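Hemolysin (Streptococcus suis, PDB 3HVN) probably kills host cells by binding cholesterol-containing membranes, where it inserts and assembles into an oligomeric pore. Local coordinates at residues L44-Q49 with V368-P373; L52-E57 with I376-E381. The protein carries 1 engineered substitution. All coordinates share one frame; numbering follows the deposited sequence.

Contacts 1 and 2 are successive stages of one pairing, in which the chain leaving helix 37-43 accompanies the chain leaving strand 359-367 in the same direction. The order along the sequence is 44-49, 52-57, 368-373, 376-381, with more than 300 residues between the two partners of each contact. Contact 1 joins loop to loop; contact 2, whose centre lies about 19 Å from that of contact 1, joins the short strand 53-54 to the start of the long strand 376-401. The side chain of Q49 packs on L377, bridging the two. The N-terminal region is thereby tied to the elongated sheet of this rod-like toxin.

Contact 1: residues L44-Q49 with V368-P373; sequences LTYEPQ and VKDNRP
The guanidinium of R372 has P48 CB over one of its faces, with CB 3.8 Å from R372 CZ, and the two side chains cross at about a right angle. The Y46 ring is approached obliquely by K369, whose CE lies 3.5 Å from Y46 CE2; within its own segment, the ring's edge is met in plane by P48 N. F367, on strand 359-367, adds a second aromatic ring beside Y46, the planes about 25° apart. Y46 and K369 reach for one another from opposite directions, and K369 CD also sits 3.6 Å from L44 O. The aliphatic part of the lysine thus touches both L44 and the tyrosine. Two successive bends at its far end (chi3 63°, chi4 61°) turn the ammonium back towards its neighbour, and K369 NZ makes a salt bridge of 3.0 Å with D370 OD2, weak as a hydrogen bond. The other carboxylate oxygen, D370 OD1, accepts a bond of 3.1 Å from R372 N, which comes from well above the carboxylate plane. No hydrogen bond joins the segments, which meet by van der Waals packing. That backbone bond to D370 makes an Asx turn in the connection between strands 359-367 and 376-401.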
loop_
_atom_site.group_PDB
_atom_site.type_symbol
_atom_site.label_atom_id
_atom_site.label_comp_id
_atom_site.label_asym_id
_atom_site.label_seq_id
_atom_site.Cartn_x
_atom_site.Cartn_y
_atom_site.Cartn_z
ATOM N N LEU A 44 -39.847 7.145 9.286
ATOM C CA LEU A 44 -38.529 6.952 9.884
ATOM C C LEU A 44 -37.586 8.096 9.524
ATOM O O LEU A 44 -37.276 8.311 8.353
ATOM C CB LEU A 44 -37.925 5.618 9.445
ATOM C CG LEU A 44 -38.537 4.352 10.048
ATOM C CD1 LEU A 44 -37.912 3.109 9.435
ATOM C CD2 LEU A 44 -38.374 4.347 11.560
ATOM N N THR A 45 -37.133 8.826 10.539
ATOM C CA THR A 45 -36.254 9.968 10.326
ATOM C C THR A 45 -34.896 9.767 10.991
ATOM O O THR A 45 -34.706 10.117 12.156
ATOM C CB THR A 45 -36.885 11.270 10.855
ATOM O OG1 THR A 45 -38.162 11.471 10.237
ATOM C CG2 THR A 45 -35.987 12.461 10.553
ATOM N N TYR A 46 -33.956 9.196 10.245
ATOM C CA TYR A 46 -32.606 8.976 10.750
ATOM C C TYR A 46 -31.563 9.505 9.772
ATOM O O TYR A 46 -31.884 9.856 8.637
ATOM C CB TYR A 46 -32.366 7.489 11.024
ATOM C CG TYR A 46 -32.548 6.599 9.815
ATOM C CD1 TYR A 46 -31.531 6.445 8.882
ATOM C CD2 TYR A 46 -33.734 5.908 9.607
ATOM C CE1 TYR A 46 -31.691 5.632 7.776
ATOM C CE2 TYR A 46 -33.904 5.092 8.504
ATOM C CZ TYR A 46 -32.879 4.958 7.592
ATOM O OH TYR A 46 -33.040 4.147 6.492
ATOM N N GLU A 47 -30.314 9.559 10.221
ATOM C CA GLU A 47 -29.214 10.009 9.376
ATOM C C GLU A 47 -28.226 8.875 9.117
ATOM O O GLU A 47 -27.330 8.624 9.923
ATOM C CB GLU A 47 -28.514 11.216 10.007
ATOM C CG GLU A 47 -28.357 11.126 11.516
ATOM C CD GLU A 47 -28.033 12.465 12.147
ATOM O OE1 GLU A 47 -28.027 13.480 11.419
ATOM O OE2 GLU A 47 -27.789 12.505 13.371
ATOM N N PRO A 48 -28.395 8.186 7.978
ATOM C CA PRO A 48 -27.633 6.995 7.585
ATOM C C PRO A 48 -26.121 7.184 7.658
ATOM O O PRO A 48 -25.428 6.351 8.242
ATOM C CB PRO A 48 -28.061 6.776 6.131
ATOM C CG PRO A 48 -29.418 7.370 6.051
ATOM C CD PRO A 48 -29.389 8.564 6.959
ATOM N N GLN A 49 -25.616 8.263 7.068
ATOM C CA GLN A 49 -24.177 8.492 7.012
ATOM C C GLN A 49 -23.577 8.739 8.393
ATOM O O GLN A 49 -22.476 8.277 8.691
ATOM C CB GLN A 49 -23.854 9.661 6.078
ATOM C CG GLN A 49 -22.367 9.950 5.931
ATOM C CD GLN A 49 -21.605 8.815 5.270
ATOM O OE1 GLN A 49 -22.178 7.779 4.931
ATOM N NE2 GLN A 49 -20.306 9.007 5.082
ATOM N N VAL A 368 -33.182 -0.321 4.470
ATOM C CA VAL A 368 -34.489 -0.835 4.071
ATOM C C VAL A 368 -35.453 0.277 3.654
ATOM O O VAL A 368 -36.318 0.070 2.803
ATOM C CB VAL A 368 -35.130 -1.686 5.187
ATOM C CG1 VAL A 368 -36.512 -2.161 4.767
ATOM C CG2 VAL A 368 -34.239 -2.871 5.523
ATOM N N LYS A 369 -35.295 1.455 4.248
ATOM C CA LYS A 369 -36.194 2.574 3.978
ATOM C C LYS A 369 -36.116 3.065 2.534
ATOM O O LYS A 369 -37.050 2.881 1.756
ATOM C CB LYS A 369 -35.918 3.734 4.938
ATOM C CG LYS A 369 -36.775 4.965 4.679
ATOM C CD LYS A 369 -36.470 6.078 5.671
ATOM C CE LYS A 369 -35.033 6.558 5.542
ATOM N NZ LYS A 369 -34.746 7.105 4.188
ATOM N N ASP A 370 -34.997 3.692 2.185
ATOM C CA ASP A 370 -34.844 4.313 0.872
ATOM C C ASP A 370 -33.901 3.536 -0.043
ATOM O O ASP A 370 -33.488 4.038 -1.088
ATOM C CB ASP A 370 -34.355 5.756 1.022
ATOM C CG ASP A 370 -33.068 5.857 1.822
ATOM O OD1 ASP A 370 -32.515 4.804 2.203
ATOM O OD2 ASP A 370 -32.610 6.992 2.069
ATOM N N ASN A 371 -33.567 2.312 0.354
ATOM C CA ASN A 371 -32.654 1.476 -0.420
ATOM C C ASN A 371 -31.326 2.162 -0.732
ATOM O O ASN A 371 -30.685 1.860 -1.738
ATOM C CB ASN A 371 -33.318 0.996 -1.715
ATOM C CG ASN A 371 -34.297 -0.138 -1.483
ATOM O OD1 ASN A 371 -34.625 -0.467 -0.343
ATOM N ND2 ASN A 371 -34.767 -0.745 -2.566
ATOM N N ARG A 372 -30.918 3.087 0.132
ATOM C CA ARG A 372 -29.631 3.755 -0.029
ATOM C C ARG A 372 -28.477 2.842 0.368
ATOM O O ARG A 372 -28.564 2.121 1.362
ATOM C CB ARG A 372 -29.566 5.049 0.786
ATOM C CG ARG A 372 -28.164 5.353 1.304
ATOM C CD ARG A 372 -27.829 6.836 1.279
ATOM N NE ARG A 372 -28.461 7.581 2.364
ATOM C CZ ARG A 372 -27.987 8.726 2.848
ATOM N NH1 ARG A 372 -26.874 9.247 2.352
ATOM N NH2 ARG A 372 -28.621 9.345 3.834
ATOM N N PRO A 373 -27.390 2.873 -0.415
ATOM C CA PRO A 373 -26.177 2.115 -0.098
ATOM C C PRO A 373 -25.622 2.514 1.265
ATOM O O PRO A 373 -25.316 3.687 1.482
ATOM C CB PRO A 373 -25.204 2.534 -1.203
ATOM C CG PRO A 373 -26.074 2.973 -2.328
ATOM C CD PRO A 373 -27.269 3.607 -1.686
#

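Contact 2: residues L52-E57 with I376-E381; sequences LTNEGE and ILSNSE
From L52 to E57 the backbone runs almost parallel to I376-E381, 4° apart end to end, and the donors of L377 and N379 reach the carbonyls of L52 and N54 two residues apart. The L377 N to L52 O bond is 2.8 Å and nearly straight at 176°, and N379 N to N54 O is much the same; the return bond from N54 N to L377 O is weak and bent. The carbonyls of L52, N54 and G56 also each receive a CA-H...O contact, from I376, S378 and S380 in turn, the last without an N-H...O bond of the ladder beside it. L52 CB meets I376 CG1 at 4.3 Å, an apolar touch at the start of the pairing. Next, N54 CB rests 3.5 Å from S378 OG on the side of the sheet where L114 of helix 111-114 packs against N54 and I376. The S378 hydroxyl is weakly hydrogen-bonded to that of T195, and the S380 hydroxyl is hydrogen-bonded to that of S191. On the other side of the sheet T53 is held by a hydrogen bond from its hydroxyl to Q49 O. At the far end E57 and E381 run alongside each other with their carboxylates close, an unfavourable pairing if both are charged; K81 offers E381 a long, weak ion pair. Strand 73-88 pairs antiparallel with 376-401, S380 bonding to I84 through the backbone. Strand 53-54, only weakly bonded, is a parallel addition to the mixed, mostly antiparallel, elongated sheet of this cholesterol-dependent cytolysin.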
loop_
_atom_site.group_PDB
_atom_site.type_symbol
_atom_site.label_atom_id
_atom_site.label_comp_id
_atom_site.label_asym_id
_atom_site.label_seq_id
_atom_site.Cartn_x
_atom_site.Cartn_y
_atom_site.Cartn_z
ATOM N N LEU A 52 -23.047 5.601 10.408
ATOM C CA LEU A 52 -22.044 4.691 9.866
ATOM C C LEU A 52 -20.700 5.402 9.755
ATOM O O LEU A 52 -20.027 5.324 8.726
ATOM C CB LEU A 52 -22.474 4.172 8.493
ATOM C CG LEU A 52 -23.756 3.339 8.431
ATOM C CD1 LEU A 52 -24.141 3.053 6.987
ATOM C CD2 LEU A 52 -23.594 2.045 9.214
ATOM N N THR A 53 -20.315 6.094 10.822
ATOM C CA THR A 53 -19.104 6.907 10.813
ATOM C C THR A 53 -18.035 6.375 11.765
ATOM O O THR A 53 -18.343 5.886 12.852
ATOM C CB THR A 53 -19.415 8.373 11.174
ATOM O OG1 THR A 53 -20.345 8.914 10.227
ATOM C CG2 THR A 53 -18.146 9.211 11.166
ATOM N N ASN A 54 -16.778 6.478 11.344
ATOM C CA ASN A 54 -15.647 6.073 12.169
ATOM C C ASN A 54 -14.596 7.172 12.281
ATOM O O ASN A 54 -13.780 7.367 11.374
ATOM C CB ASN A 54 -15.014 4.787 11.629
ATOM C CG ASN A 54 -15.805 3.549 11.999
ATOM O OD1 ASN A 54 -16.650 3.582 12.894
ATOM N ND2 ASN A 54 -15.530 2.444 11.316
ATOM N N GLU A 55 -14.627 7.890 13.399
ATOM C CA GLU A 55 -13.662 8.949 13.664
ATOM C C GLU A 55 -12.361 8.363 14.196
ATOM O O GLU A 55 -12.110 7.165 14.063
ATOM C CB GLU A 55 -14.231 9.947 14.674
ATOM C CG GLU A 55 -14.621 9.320 16.005
ATOM C CD GLU A 55 -15.050 10.351 17.033
ATOM O OE1 GLU A 55 -14.803 11.554 16.812
ATOM O OE2 GLU A 55 -15.633 9.955 18.065
ATOM N N GLY A 56 -11.536 9.212 14.797
ATOM C CA GLY A 56 -10.288 8.767 15.388
ATOM C C GLY A 56 -9.063 9.359 14.720
ATOM O O GLY A 56 -8.674 8.939 13.629
ATOM N N GLU A 57 -8.454 10.339 15.378
ATOM C CA GLU A 57 -7.231 10.951 14.875
ATOM C C GLU A 57 -6.030 10.595 15.749
ATOM O O GLU A 57 -5.181 9.799 15.347
ATOM C CB GLU A 57 -7.389 12.469 14.755
ATOM C CG GLU A 57 -8.057 13.134 15.947
ATOM C CD GLU A 57 -8.140 14.641 15.800
ATOM O OE1 GLU A 57 -7.543 15.179 14.843
ATOM O OE2 GLU A 57 -8.799 15.287 16.641
ATOM N N ILE A 376 -20.202 3.017 4.808
ATOM C CA ILE A 376 -19.408 3.236 6.008
ATOM C C ILE A 376 -18.313 4.258 5.725
ATOM O O ILE A 376 -17.590 4.154 4.728
ATOM C CB ILE A 376 -18.766 1.931 6.521
ATOM C CG1 ILE A 376 -19.810 1.050 7.214
ATOM C CG2 ILE A 376 -17.628 2.237 7.480
ATOM C CD1 ILE A 376 -20.789 0.388 6.268
ATOM N N LEU A 377 -18.206 5.254 6.599
ATOM C CA LEU A 377 -17.156 6.258 6.497
ATOM C C LEU A 377 -16.139 6.042 7.609
ATOM O O LEU A 377 -16.492 5.602 8.702
ATOM C CB LEU A 377 -17.747 7.666 6.587
ATOM C CG LEU A 377 -16.751 8.829 6.582
ATOM C CD1 LEU A 377 -15.859 8.777 5.351
ATOM C CD2 LEU A 377 -17.480 10.162 6.664
ATOM N N SER A 378 -14.877 6.344 7.327
ATOM C CA SER A 378 -13.819 6.161 8.312
ATOM C C SER A 378 -12.639 7.090 8.049
ATOM O O SER A 378 -12.079 7.107 6.952
ATOM C CB SER A 378 -13.350 4.705 8.330
ATOM O OG SER A 378 -12.400 4.487 9.359
ATOM N N ASN A 379 -12.270 7.865 9.065
ATOM C CA ASN A 379 -11.126 8.764 8.967
ATOM C C ASN A 379 -10.000 8.338 9.897
ATOM O O ASN A 379 -10.247 7.762 10.957
ATOM C CB ASN A 379 -11.543 10.203 9.280
ATOM C CG ASN A 379 -12.266 10.863 8.125
ATOM O OD1 ASN A 379 -12.147 10.434 6.979
ATOM N ND2 ASN A 379 -13.017 11.917 8.422
ATOM N N SER A 380 -8.763 8.622 9.504
ATOM C CA SER A 380 -7.619 8.277 10.343
ATOM C C SER A 380 -6.353 9.038 9.968
ATOM O O SER A 380 -5.806 8.857 8.882
ATOM C CB SER A 380 -7.353 6.770 10.293
ATOM O OG SER A 380 -6.259 6.421 11.122
ATOM N N GLU A 381 -5.890 9.890 10.877
ATOM C CA GLU A 381 -4.613 10.566 10.698
ATOM C C GLU A 381 -3.477 9.607 11.033
ATOM O O GLU A 381 -3.613 8.755 11.910
ATOM C CB GLU A 381 -4.531 11.815 11.578
ATOM C CG GLU A 381 -5.314 13.002 11.043
ATOM C CD GLU A 381 -5.211 14.221 11.939
ATOM O OE1 GLU A 381 -5.243 14.056 13.176
ATOM O OE2 GLU A 381 -5.104 15.346 11.406
#